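Local coordinates for protein acyl-CoA dehydrogenase (Mycobacterium thermoresistibile, PDB 3PFD) that binds a reduced flavin adenine dinucleotide and probably catalyses the alpha,beta-dehydrogenation of acyl-CoA thioesters, passing the electrons to an acceptor, at residues 65-70 with 74-79; 265-270 with 303-308; 313-318 with 327-332; 337-342 with 382-387. All coordinates share one frame; numbering follows the deposited sequence.

Contact 1 of 4, residues 65-70 with 74-79; sequences SAIHVP and GGQGAD
Ile67 turns CG1 between its own backbone N and carbonyl carbon (chi1 71°) and then extends the chain, which lays CG1 and CD1 alongside the methyl of Ala78, with CG1 3.7 Å from Ala78 CB. Most of the remaining grip is main-chain. Ala78 N donates to Ile67 O at 2.9 Å (N-H...O 156°), Gly77 N to Val69 O at 3.0 Å, and Gly75 N to Pro70 O at 3.2 Å. In the last of these the donor stands above the carbonyl plane. Val69 O also receives a CA-H...O contact from Gly75 CA at 3.3 Å. Gly75, whose backbone lies directly against Val69 O, and Gly77, with its positive phi of 51°, carry the close approach. Two waters bridge the segments: one joins Ala66 O to Gln76 N, and another donates to both His68 O and Ala78 O. The His68 side chain leaves the contact, and its NE2 bonds Thr108 on helix 95-114. At the end of 74-79, Asp79 is the N-cap of helix 80-91, its OD1 accepting from Ala82 N. The type I turn Ala66-Val69 and Pro70 after it, bonded through the main chain to the irregular, glycine-rich 74-79, form a compact interhelical loop between helices 53-61 and 80-91 of the all-helical N-terminal domain of the acyl-CoA dehydrogenase fold.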
loop_
_atom_site.group_PDB
_atom_site.type_symbol
_atom_site.label_atom_id
_atom_site.label_comp_id
_atom_site.label_asym_id
_atom_site.label_seq_id
_atom_site.Cartn_x
_atom_site.Cartn_y
_atom_site.Cartn_z
ATOM N N SER C 65 0.598 -3.268 -37.493
ATOM C CA SER C 65 -0.064 -2.046 -37.044
ATOM C C SER C 65 -1.535 -2.195 -36.667
ATOM O O SER C 65 -2.077 -1.346 -35.950
ATOM C CB SER C 65 0.104 -0.939 -38.075
ATOM O OG SER C 65 -0.738 -1.189 -39.176
ATOM N N ALA C 66 -2.193 -3.240 -37.165
ATOM C CA ALA C 66 -3.614 -3.442 -36.861
ATOM C C ALA C 66 -4.014 -4.904 -37.064
ATOM O O ALA C 66 -4.916 -5.207 -37.877
ATOM C CB ALA C 66 -4.490 -2.493 -37.732
ATOM N N ILE C 67 -3.342 -5.805 -36.340
ATOM C CA ILE C 67 -3.471 -7.246 -36.610
ATOM C C ILE C 67 -4.840 -7.839 -36.272
ATOM O O ILE C 67 -5.135 -8.957 -36.672
ATOM C CB ILE C 67 -2.349 -8.088 -35.962
ATOM C CG1 ILE C 67 -2.514 -8.144 -34.439
ATOM C CG2 ILE C 67 -0.969 -7.559 -36.392
ATOM C CD1 ILE C 67 -1.397 -8.879 -33.734
ATOM N N HIS C 68 -5.661 -7.075 -35.560
ATOM C CA HIS C 68 -6.990 -7.523 -35.120
ATOM C C HIS C 68 -8.034 -7.510 -36.252
ATOM O O HIS C 68 -9.059 -8.198 -36.159
ATOM C CB HIS C 68 -7.487 -6.622 -33.986
ATOM C CG HIS C 68 -7.696 -5.206 -34.427
ATOM N ND1 HIS C 68 -6.650 -4.329 -34.609
ATOM C CD2 HIS C 68 -8.819 -4.543 -34.807
ATOM C CE1 HIS C 68 -7.121 -3.174 -35.050
ATOM N NE2 HIS C 68 -8.435 -3.277 -35.178
ATOM N N VAL C 69 -7.802 -6.705 -37.294
ATOM C CA VAL C 69 -8.778 -6.581 -38.388
ATOM C C VAL C 69 -9.044 -7.975 -38.979
ATOM O O VAL C 69 -8.100 -8.680 -39.340
ATOM C CB VAL C 69 -8.302 -5.603 -39.511
ATOM C CG1 VAL C 69 -9.393 -5.452 -40.566
ATOM C CG2 VAL C 69 -7.940 -4.223 -38.931
ATOM N N PRO C 70 -10.325 -8.382 -39.049
ATOM C CA PRO C 70 -10.670 -9.706 -39.569
ATOM C C PRO C 70 -10.106 -9.970 -40.967
ATOM O O PRO C 70 -9.912 -9.030 -41.750
ATOM C CB PRO C 70 -12.201 -9.684 -39.596
ATOM C CG PRO C 70 -12.566 -8.744 -38.496
ATOM C CD PRO C 70 -11.527 -7.643 -38.628
ATOM N N GLY C 74 -8.903 -8.119 -45.497
ATOM C CA GLY C 74 -7.474 -8.028 -45.754
ATOM C C GLY C 74 -6.594 -8.105 -44.512
ATOM O O GLY C 74 -5.378 -7.999 -44.608
ATOM N N GLY C 75 -7.194 -8.316 -43.348
ATOM C CA GLY C 75 -6.422 -8.272 -42.105
ATOM C C GLY C 75 -5.792 -9.589 -41.719
ATOM O O GLY C 75 -6.124 -10.626 -42.295
ATOM N N GLN C 76 -4.880 -9.553 -40.753
ATOM C CA GLN C 76 -4.258 -10.770 -40.229
ATOM C C GLN C 76 -5.248 -11.636 -39.448
ATOM O O GLN C 76 -4.980 -12.806 -39.199
ATOM C CB GLN C 76 -3.065 -10.447 -39.315
ATOM C CG GLN C 76 -2.000 -9.586 -39.936
ATOM C CD GLN C 76 -0.944 -10.354 -40.714
ATOM O OE1 GLN C 76 -0.628 -11.519 -40.436
ATOM N NE2 GLN C 76 -0.362 -9.678 -41.675
ATOM N N GLY C 77 -6.374 -11.060 -39.045
ATOM C CA GLY C 77 -7.339 -11.782 -38.226
ATOM C C GLY C 77 -6.742 -12.444 -36.985
ATOM O O GLY C 77 -7.163 -13.523 -36.597
ATOM N N ALA C 78 -5.773 -11.786 -36.352
ATOM C CA ALA C 78 -5.135 -12.321 -35.156
ATOM C C ALA C 78 -6.097 -12.341 -33.963
ATOM O O ALA C 78 -7.007 -11.517 -33.857
ATOM C CB ALA C 78 -3.866 -11.537 -34.823
ATOM N N ASP C 79 -5.905 -13.305 -33.082
ATOM C CA ASP C 79 -6.721 -13.414 -31.883
ATOM C C ASP C 79 -6.341 -12.266 -30.917
ATOM O O ASP C 79 -5.286 -11.635 -31.067
ATOM C CB ASP C 79 -6.512 -14.786 -31.233
ATOM C CG ASP C 79 -5.115 -14.935 -30.642
ATOM O OD1 ASP C 79 -4.819 -14.262 -29.639
ATOM O OD2 ASP C 79 -4.296 -15.699 -31.190
HETATM O O HOH W 1 -4.466 -6.842 -40.112
HETATM O O HOH W 2 -8.943 -10.822 -35.453
#

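Contact 2 of 4, residues 265-270 with 303-308; sequences GIAQGA and MKIEAA
Ile305 meets Ala267 and Gln268 with three different carbons. Its CG1 lies 3.8 Å from the Ala267 methyl CB, while CD1 reaches past that methyl to the peptide group, 3.5 Å from Ala267 O. The other branch, CG2, sits 3.7 Å from Gln268 OE1. That division follows from the first torsion of Ile305 (chi1 -68°), which sets CG1 beside the backbone N and CG2 opposite it, so that each branch serves a different neighbour. No hydrogen bond crosses between the segments, and the shared surface is small, 131 Å² with both sides summed; the contact is van der Waals packing, apolar at the Ala267 methyl and carbon against oxygen at Ala267 O and Gln268 OE1. The nearest CA atoms, those of Ala267 and Ile305, are 6.8 Å apart, a spacing that the small alanine permits. The two helices, 256-280 and 292-321, belong to the helical bundle of the C-terminal acyl-CoA dehydrogenase domain, and Ile305 also rests on Leu271, one turn further along helix 256-280. Gln268 crosses Ile305 at about a right angle. Its chain bends at chi2 (67°), and its amide is fixed at both ends: OE1 accepts from Arg309 NH2 and NE2 donates to Asp272 OD1. Arg309 is in turn held by a salt bridge from its NH1 to Glu306 OE1, while the second oxygen of that carboxylate, Glu306 OE2, pairs with Arg318 NH1 of the second subunit.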
loop_
_atom_site.group_PDB
_atom_site.type_symbol
_atom_site.label_atom_id
_atom_site.label_comp_id
_atom_site.label_asym_id
_atom_site.label_seq_id
_atom_site.Cartn_x
_atom_site.Cartn_y
_atom_site.Cartn_z
ATOM N N GLY C 265 3.458 -3.796 -20.581
ATOM C CA GLY C 265 4.668 -3.549 -21.393
ATOM C C GLY C 265 5.562 -2.462 -20.813
ATOM O O GLY C 265 6.775 -2.677 -20.614
ATOM N N ILE C 266 4.981 -1.311 -20.496
ATOM C CA ILE C 266 5.764 -0.225 -19.885
ATOM C C ILE C 266 6.473 -0.737 -18.640
ATOM O O ILE C 266 7.685 -0.550 -18.486
ATOM C CB ILE C 266 4.896 0.987 -19.474
ATOM C CG1 ILE C 266 4.142 1.567 -20.680
ATOM C CG2 ILE C 266 5.772 2.072 -18.822
ATOM C CD1 ILE C 266 2.977 2.474 -20.259
ATOM N N ALA C 267 5.711 -1.374 -17.744
ATOM C CA ALA C 267 6.256 -1.862 -16.489
ATOM C C ALA C 267 7.419 -2.854 -16.721
ATOM O O ALA C 267 8.440 -2.811 -16.022
ATOM C CB ALA C 267 5.141 -2.526 -15.685
ATOM N N GLN C 268 7.237 -3.745 -17.695
ATOM C CA GLN C 268 8.225 -4.764 -18.061
ATOM C C GLN C 268 9.539 -4.109 -18.494
ATOM O O GLN C 268 10.627 -4.527 -18.057
ATOM C CB GLN C 268 7.705 -5.668 -19.195
ATOM C CG GLN C 268 8.712 -6.785 -19.566
ATOM C CD GLN C 268 8.873 -7.807 -18.421
ATOM O OE1 GLN C 268 7.892 -8.347 -17.946
ATOM N NE2 GLN C 268 10.109 -8.081 -18.011
ATOM N N GLY C 269 9.423 -3.065 -19.320
ATOM C CA GLY C 269 10.572 -2.344 -19.827
ATOM C C GLY C 269 11.286 -1.615 -18.703
ATOM O O GLY C 269 12.531 -1.588 -18.675
ATOM N N ALA C 270 10.522 -1.033 -17.774
ATOM C CA ALA C 270 11.112 -0.359 -16.602
ATOM C C ALA C 270 11.849 -1.377 -15.728
ATOM O O ALA C 270 13.003 -1.163 -15.344
ATOM C CB ALA C 270 10.042 0.384 -15.777
ATOM N N MET C 303 6.698 -9.830 -9.698
ATOM C CA MET C 303 5.549 -10.602 -9.258
ATOM C C MET C 303 4.237 -9.961 -9.714
ATOM O O MET C 303 3.362 -10.643 -10.266
ATOM C CB MET C 303 5.567 -10.708 -7.722
ATOM C CG MET C 303 4.338 -11.308 -7.071
ATOM S SD MET C 303 4.578 -11.504 -5.267
ATOM C CE MET C 303 4.619 -9.809 -4.695
ATOM N N LYS C 304 4.099 -8.669 -9.407
ATOM C CA LYS C 304 2.941 -7.872 -9.780
ATOM C C LYS C 304 2.790 -7.732 -11.282
ATOM O O LYS C 304 1.667 -7.848 -11.786
ATOM C CB LYS C 304 2.983 -6.488 -9.107
ATOM C CG LYS C 304 2.754 -6.578 -7.564
ATOM C CD LYS C 304 2.771 -5.166 -6.931
ATOM C CE LYS C 304 2.697 -5.237 -5.410
ATOM N NZ LYS C 304 2.292 -3.883 -4.868
ATOM N N ILE C 305 3.901 -7.501 -11.998
ATOM C CA ILE C 305 3.825 -7.478 -13.474
ATOM C C ILE C 305 3.266 -8.792 -14.067
ATOM O O ILE C 305 2.462 -8.770 -15.022
ATOM C CB ILE C 305 5.175 -7.204 -14.132
ATOM C CG1 ILE C 305 5.636 -5.766 -13.852
ATOM C CG2 ILE C 305 5.092 -7.443 -15.640
ATOM C CD1 ILE C 305 7.093 -5.509 -14.265
ATOM N N GLU C 306 3.680 -9.926 -13.503
ATOM C CA GLU C 306 3.233 -11.215 -14.050
ATOM C C GLU C 306 1.746 -11.433 -13.748
ATOM O O GLU C 306 1.025 -11.915 -14.605
ATOM C CB GLU C 306 4.086 -12.386 -13.532
ATOM C CG GLU C 306 3.659 -13.780 -14.028
ATOM C CD GLU C 306 3.719 -13.947 -15.586
ATOM O OE1 GLU C 306 4.318 -13.111 -16.293
ATOM O OE2 GLU C 306 3.168 -14.932 -16.096
ATOM N N ALA C 307 1.293 -11.067 -12.548
ATOM C CA ALA C 307 -0.141 -11.133 -12.233
ATOM C C ALA C 307 -0.965 -10.256 -13.181
ATOM O O ALA C 307 -1.967 -10.703 -13.751
ATOM C CB ALA C 307 -0.412 -10.745 -10.783
ATOM N N ALA C 308 -0.517 -9.022 -13.372
ATOM C CA ALA C 308 -1.198 -8.109 -14.296
ATOM C C ALA C 308 -1.248 -8.703 -15.719
ATOM O O ALA C 308 -2.293 -8.658 -16.375
ATOM C CB ALA C 308 -0.510 -6.788 -14.304
#

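Contact 3 of 4, residues 313-318 with 327-332; sequences YSAAAR and GFISAA
The helical segments 313-318 and 327-332 run roughly antiparallel, their short axes 8.8 Å apart at closest approach with an angle of 144° between N-to-C directions. They belong to helices 292-321 and 326-352, successive in the chain, which form a helical hairpin in the C-terminal bundle of the acyl-CoA dehydrogenase fold. The backbones come nearest at Ala315 and Ser330, whose CA atoms are 5.3 Å apart, a separation made possible by the lack of bulk on Ala315. Pro257 of helix 256-280 packs on both Ala315 and Ser330, while Ser330 OG is bonded back to Leu326 O in its own helix. Ile329 carries most of the side-chain packing. With CG1 opposite its backbone N (chi1 -173°), it sends this branch against the Ala315 methyl, CG1 to CB 3.6 Å, while CG2, placed between the backbone N and the carbonyl carbon, meets a face of the Arg318 guanidinium. Arg318 bends at chi3 (58°) and crosses Ile329 at about a right angle, offering it a face and no hydrogen bond; in the equivalent pair, Arg318 of the second subunit turns its polar end to Glu306. Ile329 also packs on Glu306 of the second subunit, placing this end of the hairpin at a subunit interface. The arginine's NH1 lies 3.6 Å from Ile329 CB, and the methyl carbon Ile329 CG2 sits over the centre of the Arg318 guanidinium face, 3.7 Å above its plane.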
loop_
_atom_site.group_PDB
_atom_site.type_symbol
_atom_site.label_atom_id
_atom_site.label_comp_id
_atom_site.label_asym_id
_atom_site.label_seq_id
_atom_site.Cartn_x
_atom_site.Cartn_y
_atom_site.Cartn_z
ATOM N N TYR C 313 -4.282 -11.138 -20.360
ATOM C CA TYR C 313 -4.502 -12.154 -21.393
ATOM C C TYR C 313 -5.848 -12.892 -21.202
ATOM O O TYR C 313 -6.538 -13.202 -22.157
ATOM C CB TYR C 313 -3.339 -13.150 -21.524
ATOM C CG TYR C 313 -1.994 -12.542 -21.854
ATOM C CD1 TYR C 313 -1.890 -11.243 -22.389
ATOM C CD2 TYR C 313 -0.817 -13.281 -21.676
ATOM C CE1 TYR C 313 -0.641 -10.679 -22.675
ATOM C CE2 TYR C 313 0.422 -12.731 -21.973
ATOM C CZ TYR C 313 0.505 -11.435 -22.473
ATOM O OH TYR C 313 1.749 -10.889 -22.762
ATOM N N SER C 314 -6.190 -13.155 -19.942
ATOM C CA SER C 314 -7.439 -13.779 -19.585
ATOM C C SER C 314 -8.663 -12.934 -20.014
ATOM O O SER C 314 -9.599 -13.432 -20.654
ATOM C CB SER C 314 -7.445 -14.022 -18.079
ATOM O OG SER C 314 -8.483 -14.909 -17.761
ATOM N N ALA C 315 -8.637 -11.663 -19.667
ATOM C CA ALA C 315 -9.679 -10.747 -20.062
ATOM C C ALA C 315 -9.822 -10.678 -21.592
ATOM O O ALA C 315 -10.943 -10.667 -22.112
ATOM C CB ALA C 315 -9.386 -9.361 -19.495
ATOM N N ALA C 316 -8.689 -10.638 -22.294
ATOM C CA ALA C 316 -8.674 -10.642 -23.766
ATOM C C ALA C 316 -9.267 -11.932 -24.339
ATOM O O ALA C 316 -10.133 -11.865 -25.211
ATOM C CB ALA C 316 -7.265 -10.418 -24.308
ATOM N N ALA C 317 -8.829 -13.090 -23.833
ATOM C CA ALA C 317 -9.384 -14.385 -24.257
ATOM C C ALA C 317 -10.906 -14.422 -24.086
ATOM O O ALA C 317 -11.628 -14.785 -25.023
ATOM C CB ALA C 317 -8.731 -15.545 -23.514
ATOM N N ARG C 318 -11.379 -14.006 -22.910
ATOM C CA ARG C 318 -12.811 -13.968 -22.609
ATOM C C ARG C 318 -13.599 -12.967 -23.495
ATOM O O ARG C 318 -14.721 -13.268 -23.933
ATOM C CB ARG C 318 -13.053 -13.752 -21.104
ATOM C CG ARG C 318 -12.547 -14.940 -20.227
ATOM C CD ARG C 318 -12.582 -14.668 -18.726
ATOM N NE ARG C 318 -13.940 -14.342 -18.299
ATOM C CZ ARG C 318 -14.272 -13.872 -17.099
ATOM N NH1 ARG C 318 -13.342 -13.677 -16.169
ATOM N NH2 ARG C 318 -15.546 -13.615 -16.830
ATOM N N GLY C 327 -17.458 -7.339 -18.538
ATOM C CA GLY C 327 -17.416 -6.050 -17.844
ATOM C C GLY C 327 -16.429 -6.076 -16.677
ATOM O O GLY C 327 -15.445 -5.314 -16.667
ATOM N N PHE C 328 -16.675 -6.962 -15.711
ATOM C CA PHE C 328 -15.817 -7.042 -14.527
ATOM C C PHE C 328 -14.359 -7.290 -14.889
ATOM O O PHE C 328 -13.482 -6.545 -14.468
ATOM C CB PHE C 328 -16.256 -8.110 -13.515
ATOM C CG PHE C 328 -15.262 -8.272 -12.409
ATOM C CD1 PHE C 328 -14.224 -9.213 -12.520
ATOM C CD2 PHE C 328 -15.297 -7.420 -11.297
ATOM C CE1 PHE C 328 -13.261 -9.329 -11.508
ATOM C CE2 PHE C 328 -14.353 -7.505 -10.291
ATOM C CZ PHE C 328 -13.306 -8.452 -10.396
ATOM N N ILE C 329 -14.099 -8.349 -15.658
ATOM C CA ILE C 329 -12.720 -8.744 -15.923
ATOM C C ILE C 329 -11.963 -7.733 -16.793
ATOM O O ILE C 329 -10.771 -7.502 -16.590
ATOM C CB ILE C 329 -12.617 -10.190 -16.498
ATOM C CG1 ILE C 329 -11.149 -10.639 -16.596
ATOM C CG2 ILE C 329 -13.281 -10.294 -17.877
ATOM C CD1 ILE C 329 -10.576 -11.215 -15.306
ATOM N N SER C 330 -12.630 -7.126 -17.766
ATOM C CA SER C 330 -11.920 -6.160 -18.613
ATOM C C SER C 330 -11.527 -4.881 -17.825
ATOM O O SER C 330 -10.393 -4.415 -17.952
ATOM C CB SER C 330 -12.652 -5.876 -19.927
ATOM O OG SER C 330 -13.718 -4.987 -19.738
ATOM N N ALA C 331 -12.445 -4.390 -16.976
ATOM C CA ALA C 331 -12.189 -3.259 -16.053
ATOM C C ALA C 331 -11.087 -3.619 -15.055
ATOM O O ALA C 331 -10.184 -2.821 -14.817
ATOM C CB ALA C 331 -13.459 -2.863 -15.305
ATOM N N ALA C 332 -11.182 -4.815 -14.468
ATOM C CA ALA C 332 -10.159 -5.327 -13.542
ATOM C C ALA C 332 -8.771 -5.335 -14.163
ATOM O O ALA C 332 -7.822 -4.843 -13.561
ATOM C CB ALA C 332 -10.518 -6.770 -13.025
#

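Contact 4 of 4, residues 337-342 with 382-387; sequences ASDVAM and IQRVVM
Segments 337-342 and 382-387 are both helical, yet the CA atoms of Asp339 and Arg384 are 12.2 Å apart, and the contact of 59 Å² rests on these two residues alone. Arg384 is extended from CG to NE, a reach that covers most of this distance, whereas the shorter Asp339 comes from the opposite direction. They meet in a salt bridge with one hydrogen bond: Arg384 NH2 donates to Asp339 OD2 at 2.9 Å. The oxygen is approached nearly along its C-O axis, and it lies at the edge of the guanidinium, tilted 22° from its plane. Carboxylate and guanidinium planes are nearly parallel, 16° apart, but the N-H...O angle of 137° shows that the bond is bent. Each charged group has further partners. Asp339 OD1 accepts from Asn380 ND2 and Gln374 NE2, which should fix the rotation of the carboxylate, while Arg384 NE forms a salt bridge with Asp300 OD1 of the second subunit. The arginine pairs with two acids, one from each chain, which would be expected to stabilise its positive charge. Ile382, two residues before Arg384, touches the reduced flavin, and the Arg384 side chain is about 8 Å from a bound flavin. This is an intersubunit charge network tying helix 326-352 to the last helix, 380-391, beside the flavin site of the acyl-CoA dehydrogenase C-terminal bundle.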
loop_
_atom_site.group_PDB
_atom_site.type_symbol
_atom_site.label_atom_id
_atom_site.label_comp_id
_atom_site.label_asym_id
_atom_site.label_seq_id
_atom_site.Cartn_x
_atom_site.Cartn_y
_atom_site.Cartn_z
ATOM N N ALA C 337 -3.429 -3.609 -14.033
ATOM C CA ALA C 337 -2.177 -3.400 -14.777
ATOM C C ALA C 337 -1.673 -1.968 -14.701
ATOM O O ALA C 337 -0.476 -1.743 -14.573
ATOM C CB ALA C 337 -2.276 -3.848 -16.234
ATOM N N SER C 338 -2.578 -1.005 -14.790
ATOM C CA SER C 338 -2.150 0.405 -14.785
ATOM C C SER C 338 -1.693 0.819 -13.401
ATOM O O SER C 338 -0.719 1.560 -13.271
ATOM C CB SER C 338 -3.253 1.345 -15.316
ATOM O OG SER C 338 -4.462 1.181 -14.591
ATOM N N ASP C 339 -2.383 0.345 -12.363
ATOM C CA ASP C 339 -1.901 0.553 -10.994
ATOM C C ASP C 339 -0.514 -0.066 -10.823
ATOM O O ASP C 339 0.381 0.547 -10.230
ATOM C CB ASP C 339 -2.874 0.002 -9.933
ATOM C CG ASP C 339 -4.132 0.838 -9.802
ATOM O OD1 ASP C 339 -4.193 1.927 -10.376
ATOM O OD2 ASP C 339 -5.073 0.405 -9.137
ATOM N N VAL C 340 -0.328 -1.275 -11.359
ATOM C CA VAL C 340 0.971 -1.956 -11.249
ATOM C C VAL C 340 2.099 -1.118 -11.943
ATOM O O VAL C 340 3.174 -0.873 -11.362
ATOM C CB VAL C 340 0.874 -3.400 -11.763
ATOM C CG1 VAL C 340 2.254 -4.006 -12.001
ATOM C CG2 VAL C 340 0.115 -4.311 -10.729
ATOM N N ALA C 341 1.808 -0.649 -13.162
ATOM C CA ALA C 341 2.762 0.142 -13.944
ATOM C C ALA C 341 3.185 1.403 -13.215
ATOM O O ALA C 341 4.331 1.766 -13.270
ATOM C CB ALA C 341 2.173 0.496 -15.299
ATOM N N MET C 342 2.230 2.098 -12.600
ATOM C CA MET C 342 2.555 3.319 -11.854
ATOM C C MET C 342 3.541 3.047 -10.726
ATOM O O MET C 342 4.517 3.795 -10.532
ATOM C CB MET C 342 1.273 3.998 -11.305
ATOM C CG MET C 342 1.446 5.478 -10.990
ATOM S SD MET C 342 1.939 6.491 -12.413
ATOM C CE MET C 342 3.721 6.771 -12.085
ATOM N N ILE C 382 -13.665 5.029 -12.422
ATOM C CA ILE C 382 -14.734 4.491 -13.273
ATOM C C ILE C 382 -14.575 2.954 -13.415
ATOM O O ILE C 382 -15.563 2.241 -13.397
ATOM C CB ILE C 382 -14.734 5.207 -14.643
ATOM C CG1 ILE C 382 -15.241 6.666 -14.498
ATOM C CG2 ILE C 382 -15.591 4.447 -15.721
ATOM C CD1 ILE C 382 -16.612 6.841 -13.732
ATOM N N GLN C 383 -13.335 2.456 -13.528
ATOM C CA GLN C 383 -13.125 0.995 -13.588
ATOM C C GLN C 383 -13.706 0.304 -12.344
ATOM O O GLN C 383 -14.360 -0.764 -12.446
ATOM C CB GLN C 383 -11.646 0.631 -13.791
ATOM C CG GLN C 383 -10.966 1.243 -15.057
ATOM C CD GLN C 383 -11.687 0.905 -16.377
ATOM O OE1 GLN C 383 -12.437 -0.054 -16.451
ATOM N NE2 GLN C 383 -11.429 1.687 -17.426
ATOM N N ARG C 384 -13.480 0.937 -11.182
ATOM C CA ARG C 384 -14.001 0.460 -9.888
ATOM C C ARG C 384 -15.521 0.557 -9.768
ATOM O O ARG C 384 -16.163 -0.269 -9.074
ATOM C CB ARG C 384 -13.309 1.174 -8.709
ATOM C CG ARG C 384 -11.834 0.724 -8.505
ATOM C CD ARG C 384 -11.100 1.468 -7.366
ATOM N NE ARG C 384 -9.740 0.930 -7.210
ATOM C CZ ARG C 384 -8.646 1.402 -7.807
ATOM N NH1 ARG C 384 -8.715 2.455 -8.623
ATOM N NH2 ARG C 384 -7.473 0.825 -7.571
ATOM N N VAL C 385 -16.096 1.569 -10.413
ATOM C CA VAL C 385 -17.557 1.656 -10.518
ATOM C C VAL C 385 -18.088 0.453 -11.313
ATOM O O VAL C 385 -18.987 -0.244 -10.842
ATOM C CB VAL C 385 -18.042 2.986 -11.172
ATOM C CG1 VAL C 385 -19.536 2.930 -11.424
ATOM C CG2 VAL C 385 -17.706 4.193 -10.285
ATOM N N VAL C 386 -17.497 0.186 -12.470
ATOM C CA VAL C 386 -17.911 -0.958 -13.339
ATOM C C VAL C 386 -17.752 -2.305 -12.609
ATOM O O VAL C 386 -18.666 -3.157 -12.604
ATOM C CB VAL C 386 -17.113 -0.990 -14.686
ATOM C CG1 VAL C 386 -17.347 -2.329 -15.462
ATOM C CG2 VAL C 386 -17.423 0.246 -15.599
ATOM N N MET C 387 -16.595 -2.501 -11.993
ATOM C CA MET C 387 -16.328 -3.736 -11.217
ATOM C C MET C 387 -17.305 -3.898 -10.049
ATOM O O MET C 387 -17.785 -5.004 -9.792
ATOM C CB MET C 387 -14.886 -3.762 -10.661
ATOM C CG MET C 387 -13.785 -3.991 -11.690
ATOM S SD MET C 387 -12.169 -4.107 -10.872
ATOM C CE MET C 387 -11.468 -2.475 -11.118
#

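How the contacts relate
The four contacts follow one another along the chain without interleaving. Contact 1 stands apart in the N-terminal helical domain, its centre 20 to 27 Å from the others, although its nearest atoms come within about 7 Å of contact 3. Contacts 2, 3 and 4 all lie in the C-terminal bundle and border the second subunit. Contacts 2 and 3 share helix 292-321, whereas 3 and 4 share helix 326-352. Contact 4 packs directly on both neighbours: Ala337 CA lies 3.8 Å from Ala308 CB of contact 2, and Met387 SD 3.6 Å from Ala332 CA of contact 3. Contact 4 thus connects contacts 2 and 3, which do not touch each other, within the bundle at the subunit interface.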